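Serine-tRNA ligase (Naegleria fowleri, PDB 6BLJ) probably attaches serine to its cognate tRNA in the cytosol through a seryl-adenylate intermediate, as class II seryl-tRNA synthetases do, and is captured here with AMP bound. Local coordinates at residues Gly55-Ile60 with Asn131-Val136; Met242-Pro247 with Gln286-Phe291. All blocks are in the same frame, centred on the assembly; numbering follows the deposited sequence.

How the interactions relate
The two contacts illustrate how a seryl-tRNA synthetase divides its labour between an elongated arm and a compact catalytic core. Interaction 1 joins the two long helices of the N-terminal arm, and its centre lies about 35 Å from the centre of the chain. Interaction 2 packs a strand and a short helix within the class II catalytic region, about 15 Å from that centre. They follow one another along the chain without interleaving; the centres of interactions 1 and 2 are about 44 Å apart and their nearest atoms about 29 Å apart. Interaction 2 is near the nucleotide: the Pro287 side chain is about 11 Å from bound AMP, and neither segment contributes a residue to that pocket.

Interaction 1 of 2, residues Gly55-Ile60 with Asn131-Val136; sequences GKLNHI and NSEEEV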
loop_
_atom_site.group_PDB
_atom_site.type_symbol
_atom_site.label_atom_id
_atom_site.label_comp_id
_atom_site.label_asym_id
_atom_site.label_seq_id
_atom_site.Cartn_x
_atom_site.Cartn_y
_atom_site.Cartn_z
ATOM N N GLY A 55 27.055 -10.727 -32.873
ATOM C CA GLY A 55 28.189 -11.164 -33.677
ATOM C C GLY A 55 28.519 -12.631 -33.465
ATOM O O GLY A 55 28.796 -13.364 -34.420
ATOM N N LYS A 56 28.471 -13.085 -32.211
ATOM C CA LYS A 56 28.706 -14.496 -31.929
ATOM C C LYS A 56 27.634 -15.363 -32.575
ATOM O O LYS A 56 27.938 -16.411 -33.158
ATOM C CB LYS A 56 28.751 -14.728 -30.421
ATOM N N LEU A 57 26.375 -14.919 -32.520
ATOM C CA LEU A 57 25.300 -15.682 -33.138
ATOM C C LEU A 57 25.522 -15.822 -34.639
ATOM O O LEU A 57 25.366 -16.914 -35.201
ATOM C CB LEU A 57 23.957 -15.024 -32.828
ATOM C CG LEU A 57 22.744 -15.501 -33.619
ATOM C CD1 LEU A 57 22.439 -16.943 -33.239
ATOM C CD2 LEU A 57 21.554 -14.600 -33.284
ATOM N N ASN A 58 25.899 -14.729 -35.307
ATOM C CA ASN A 58 26.176 -14.808 -36.736
ATOM C C ASN A 58 27.378 -15.702 -37.032
ATOM O O ASN A 58 27.408 -16.370 -38.070
ATOM C CB ASN A 58 26.350 -13.399 -37.299
ATOM C CG ASN A 58 25.054 -12.603 -37.234
ATOM O OD1 ASN A 58 23.970 -13.168 -37.387
ATOM N ND2 ASN A 58 25.155 -11.302 -36.972
ATOM N N HIS A 59 28.367 -15.734 -36.136
ATOM C CA HIS A 59 29.499 -16.645 -36.308
ATOM C C HIS A 59 29.052 -18.101 -36.226
ATOM O O HIS A 59 29.481 -18.939 -37.028
ATOM C CB HIS A 59 30.554 -16.366 -35.233
ATOM C CG HIS A 59 31.770 -17.238 -35.326
ATOM N ND1 HIS A 59 32.255 -17.720 -36.522
ATOM C CD2 HIS A 59 32.582 -17.738 -34.364
ATOM C CE1 HIS A 59 33.326 -18.462 -36.298
ATOM N NE2 HIS A 59 33.544 -18.489 -34.996
ATOM N N ILE A 60 28.160 -18.411 -35.282
ATOM C CA ILE A 60 27.663 -19.776 -35.158
ATOM C C ILE A 60 26.828 -20.145 -36.377
ATOM O O ILE A 60 26.940 -21.255 -36.908
ATOM C CB ILE A 60 26.845 -19.928 -33.865
ATOM C CG1 ILE A 60 27.694 -19.605 -32.638
ATOM C CG2 ILE A 60 26.316 -21.353 -33.737
ATOM C CD1 ILE A 60 26.844 -19.430 -31.370
ATOM N N ASN A 131 20.594 -21.499 -28.203
ATOM C CA ASN A 131 21.118 -20.918 -26.968
ATOM C C ASN A 131 21.549 -19.468 -27.175
ATOM O O ASN A 131 21.271 -18.605 -26.336
ATOM C CB ASN A 131 22.284 -21.752 -26.442
ATOM C CG ASN A 131 22.771 -21.276 -25.086
ATOM O OD1 ASN A 131 22.106 -21.476 -24.068
ATOM N ND2 ASN A 131 23.937 -20.639 -25.066
ATOM N N SER A 132 22.229 -19.185 -28.286
ATOM C CA SER A 132 22.680 -17.823 -28.559
ATOM C C SER A 132 21.508 -16.902 -28.881
ATOM O O SER A 132 21.532 -15.719 -28.523
ATOM C CB SER A 132 23.687 -17.814 -29.706
ATOM O OG SER A 132 25.007 -17.712 -29.213
ATOM N N GLU A 133 20.502 -17.409 -29.603
ATOM C CA GLU A 133 19.329 -16.593 -29.902
ATOM C C GLU A 133 18.630 -16.160 -28.623
ATOM O O GLU A 133 18.174 -15.016 -28.513
ATOM C CB GLU A 133 18.364 -17.352 -30.813
ATOM C CG GLU A 133 18.615 -17.104 -32.289
ATOM C CD GLU A 133 17.840 -18.045 -33.188
ATOM O OE1 GLU A 133 17.177 -18.972 -32.672
ATOM O OE2 GLU A 133 17.900 -17.854 -34.420
ATOM N N GLU A 134 18.554 -17.049 -27.630
ATOM C CA GLU A 134 17.951 -16.656 -26.364
ATOM C C GLU A 134 18.829 -15.654 -25.636
ATOM O O GLU A 134 18.322 -14.717 -25.009
ATOM C CB GLU A 134 17.703 -17.878 -25.481
ATOM C CG GLU A 134 16.524 -18.735 -25.903
ATOM C CD GLU A 134 16.415 -20.013 -25.090
ATOM O OE1 GLU A 134 17.010 -20.081 -23.989
ATOM O OE2 GLU A 134 15.740 -20.955 -25.558
ATOM N N GLU A 135 20.150 -15.831 -25.715
ATOM C CA GLU A 135 21.055 -14.925 -25.022
ATOM C C GLU A 135 20.983 -13.519 -25.613
ATOM O O GLU A 135 21.078 -12.526 -24.876
ATOM C CB GLU A 135 22.476 -15.480 -25.051
ATOM C CG GLU A 135 23.318 -14.951 -23.910
ATOM C CD GLU A 135 24.666 -15.615 -23.808
ATOM O OE1 GLU A 135 25.133 -16.185 -24.817
ATOM O OE2 GLU A 135 25.246 -15.585 -22.699
ATOM N N VAL A 136 20.780 -13.413 -26.935
ATOM C CA VAL A 136 20.579 -12.107 -27.563
ATOM C C VAL A 136 19.336 -11.422 -26.991
ATOM O O VAL A 136 19.362 -10.226 -26.672
ATOM C CB VAL A 136 20.477 -12.260 -29.097
ATOM C CG1 VAL A 136 20.039 -10.943 -29.745
ATOM C CG2 VAL A 136 21.799 -12.718 -29.698
#
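Ser132 presents its side chain to two residues of the facing helix. Its CB lies 3.8 Å from Leu57 CD1, and its OG comes to 3.3 Å from Ile60 CD1, the tip of a side chain that also touches Ile124, His128 and Ile129 of helix 114-147. This is a van der Waals meeting of hydroxyl and methyl, and the small serine is consistent with the close approach of the backbones here: the CA atoms of Leu57 and Ser132 are 5.7 Å apart. One residue on, Glu133 uses its aliphatic part. Its CG lies beside both Leu57 methyls, 3.9 Å from CD1, while the extended chain carries the carboxylate onward to a long, weak ion pair with Lys61. The setting is the antiparallel helical arm of seryl-tRNA synthetases, a coiled-coil hairpin that in relatives reaches out to the tRNA; here the local axes pass 9.4 Å apart at 163°. Val136, one turn beyond Ser132, lies roughly perpendicular to Leu57, with Val136 CG2 4.1 Å from Leu57 CD2. With CG anti to the backbone N (chi1 168°), Leu57 directs its methyls across the gap, CD1 toward Ser132 and Glu133, CD2 toward Glu133 and Val136. Val136 also packs on Trp50, Thr53 and Ile54.

Interaction 2 of 2, residues Met242-Pro247 with Gln286-Phe291; sequences MPIYTP and QPIAAF
Thr246 rests against Pro287 in the first turn of helix 285-290, and its side chain can be followed outward from CB, which lies 3.6 Å from Pro287 CG. At CB the chain forks. The hydroxyl branch, OG1, passes the same ring carbon, Pro287 CG, at 3.5 Å and donates a hydrogen bond of 3.0 Å to Pro247 O. The donor stands well above the carbonyl plane, 53° out of it, and the bond ties the threonine to the carbonyl of the very next residue. With chi1 at 72°, OG1 sits between the backbone N and the carbonyl carbon, while the methyl branch lies beside the backbone N. That methyl, CG2, reaches Ile288 CG1 at 3.7 Å. Both branches thus touch the helix and share Pro287 CG; OG1 adds the hydrogen bond, CG2 the contact with Ile288. On the strand that precedes it, the side chain of Ile244 runs antiparallel alongside that of Ile288, Ile244 CG2 meeting Ile288 CD1 at 3.7 Å. The other branch of Ile244 ends in CD1 over one face of the Phe291 ring, 4.4 Å from CE1.

All six touching residues are buried. Helix 220-238, strand 242-245 and Pro247 are consistent with motif 1 of class II synthetases, the helix-strand element ending in a proline that builds the dimer interface. The strand runs parallel to strand 304-313, whose Tyr306 touches Ile244 and Phe291. Ile244 and Tyr245 also pair with an antiparallel strand of the third subunit, while Met250 of strand 249-251 packs against helix 285-290 at Pro287 and Ala290.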
loop_
_atom_site.group_PDB
_atom_site.type_symbol
_atom_site.label_atom_id
_atom_site.label_comp_id
_atom_site.label_asym_id
_atom_site.label_seq_id
_atom_site.Cartn_x
_atom_site.Cartn_y
_atom_site.Cartn_z
ATOM N N MET A 242 -10.971 20.039 -27.488
ATOM C CA MET A 242 -12.117 19.132 -27.481
ATOM C C MET A 242 -12.482 18.709 -26.057
ATOM O O MET A 242 -11.691 18.042 -25.385
ATOM C CB MET A 242 -11.791 17.909 -28.334
ATOM C CG MET A 242 -12.747 16.765 -28.155
ATOM S SD MET A 242 -14.246 16.994 -29.101
ATOM C CE MET A 242 -13.924 15.811 -30.408
ATOM N N PRO A 243 -13.665 19.068 -25.555
ATOM C CA PRO A 243 -14.066 18.566 -24.229
ATOM C C PRO A 243 -14.109 17.043 -24.216
ATOM O O PRO A 243 -14.575 16.417 -25.166
ATOM C CB PRO A 243 -15.462 19.170 -24.021
ATOM C CG PRO A 243 -15.511 20.366 -24.939
ATOM C CD PRO A 243 -14.661 19.998 -26.124
ATOM N N ILE A 244 -13.605 16.444 -23.138
ATOM C CA ILE A 244 -13.640 14.991 -22.999
ATOM C C ILE A 244 -13.808 14.625 -21.528
ATOM O O ILE A 244 -13.027 15.039 -20.674
ATOM C CB ILE A 244 -12.398 14.314 -23.632
ATOM C CG1 ILE A 244 -12.467 12.792 -23.503
ATOM C CG2 ILE A 244 -11.077 14.859 -23.066
ATOM C CD1 ILE A 244 -11.378 12.067 -24.341
ATOM N N TYR A 245 -14.833 13.825 -21.245
ATOM C CA TYR A 245 -15.123 13.300 -19.915
ATOM C C TYR A 245 -14.634 11.850 -19.876
ATOM O O TYR A 245 -14.878 11.096 -20.818
ATOM C CB TYR A 245 -16.632 13.389 -19.652
ATOM C CG TYR A 245 -17.150 12.685 -18.421
ATOM C CD1 TYR A 245 -17.291 13.363 -17.202
ATOM C CD2 TYR A 245 -17.533 11.349 -18.477
ATOM C CE1 TYR A 245 -17.781 12.710 -16.062
ATOM C CE2 TYR A 245 -18.008 10.679 -17.345
ATOM C CZ TYR A 245 -18.140 11.362 -16.144
ATOM O OH TYR A 245 -18.644 10.687 -15.045
ATOM N N THR A 246 -13.924 11.477 -18.818
ATOM C CA THR A 246 -13.163 10.234 -18.783
ATOM C C THR A 246 -13.707 9.225 -17.770
ATOM O O THR A 246 -14.451 9.587 -16.854
ATOM C CB THR A 246 -11.696 10.532 -18.426
ATOM O OG1 THR A 246 -11.596 10.901 -17.035
ATOM C CG2 THR A 246 -11.160 11.685 -19.260
ATOM N N PRO A 247 -13.348 7.941 -17.905
ATOM C CA PRO A 247 -13.457 7.034 -16.760
ATOM C C PRO A 247 -12.686 7.613 -15.593
ATOM O O PRO A 247 -11.634 8.229 -15.771
ATOM C CB PRO A 247 -12.811 5.729 -17.259
ATOM C CG PRO A 247 -12.935 5.794 -18.788
ATOM C CD PRO A 247 -12.756 7.272 -19.090
ATOM N N GLN A 286 -4.236 10.938 -17.026
ATOM C CA GLN A 286 -3.938 9.507 -17.078
ATOM C C GLN A 286 -4.841 8.754 -18.055
ATOM O O GLN A 286 -4.309 8.036 -18.922
ATOM C CB GLN A 286 -3.979 8.927 -15.653
ATOM C CG GLN A 286 -2.756 9.367 -14.803
ATOM C CD GLN A 286 -2.977 9.213 -13.290
ATOM O OE1 GLN A 286 -4.111 9.081 -12.816
ATOM N NE2 GLN A 286 -1.887 9.212 -12.537
ATOM N N PRO A 287 -6.179 8.836 -17.980
ATOM C CA PRO A 287 -6.990 8.135 -18.991
ATOM C C PRO A 287 -6.906 8.760 -20.377
ATOM O O PRO A 287 -7.018 8.041 -21.380
ATOM C CB PRO A 287 -8.421 8.218 -18.428
ATOM C CG PRO A 287 -8.411 9.434 -17.520
ATOM C CD PRO A 287 -7.022 9.401 -16.900
ATOM N N ILE A 288 -6.713 10.074 -20.477
ATOM C CA ILE A 288 -6.622 10.679 -21.803
ATOM C C ILE A 288 -5.343 10.231 -22.508
ATOM O O ILE A 288 -5.324 10.045 -23.731
ATOM C CB ILE A 288 -6.727 12.214 -21.708
ATOM C CG1 ILE A 288 -8.123 12.625 -21.201
ATOM C CG2 ILE A 288 -6.466 12.861 -23.072
ATOM C CD1 ILE A 288 -8.223 14.101 -20.864
ATOM N N ALA A 289 -4.247 10.077 -21.757
ATOM C CA ALA A 289 -3.040 9.486 -22.327
ATOM C C ALA A 289 -3.299 8.059 -22.796
ATOM O O ALA A 289 -2.977 7.701 -23.932
ATOM C CB ALA A 289 -1.898 9.517 -21.305
ATOM N N ALA A 290 -3.902 7.229 -21.937
ATOM C CA ALA A 290 -4.140 5.833 -22.304
ATOM C C ALA A 290 -5.086 5.725 -23.498
ATOM O O ALA A 290 -4.990 4.775 -24.280
ATOM C CB ALA A 290 -4.697 5.058 -21.102
ATOM N N PHE A 291 -5.969 6.716 -23.668
ATOM C CA PHE A 291 -6.863 6.801 -24.822
ATOM C C PHE A 291 -6.099 6.706 -26.138
ATOM O O PHE A 291 -6.649 6.244 -27.145
ATOM C CB PHE A 291 -7.639 8.131 -24.730
ATOM C CG PHE A 291 -8.672 8.361 -25.820
ATOM C CD1 PHE A 291 -10.013 8.085 -25.592
ATOM C CD2 PHE A 291 -8.315 8.936 -27.034
ATOM C CE1 PHE A 291 -10.980 8.324 -26.586
ATOM C CE2 PHE A 291 -9.265 9.177 -28.019
ATOM C CZ PHE A 291 -10.597 8.874 -27.798
#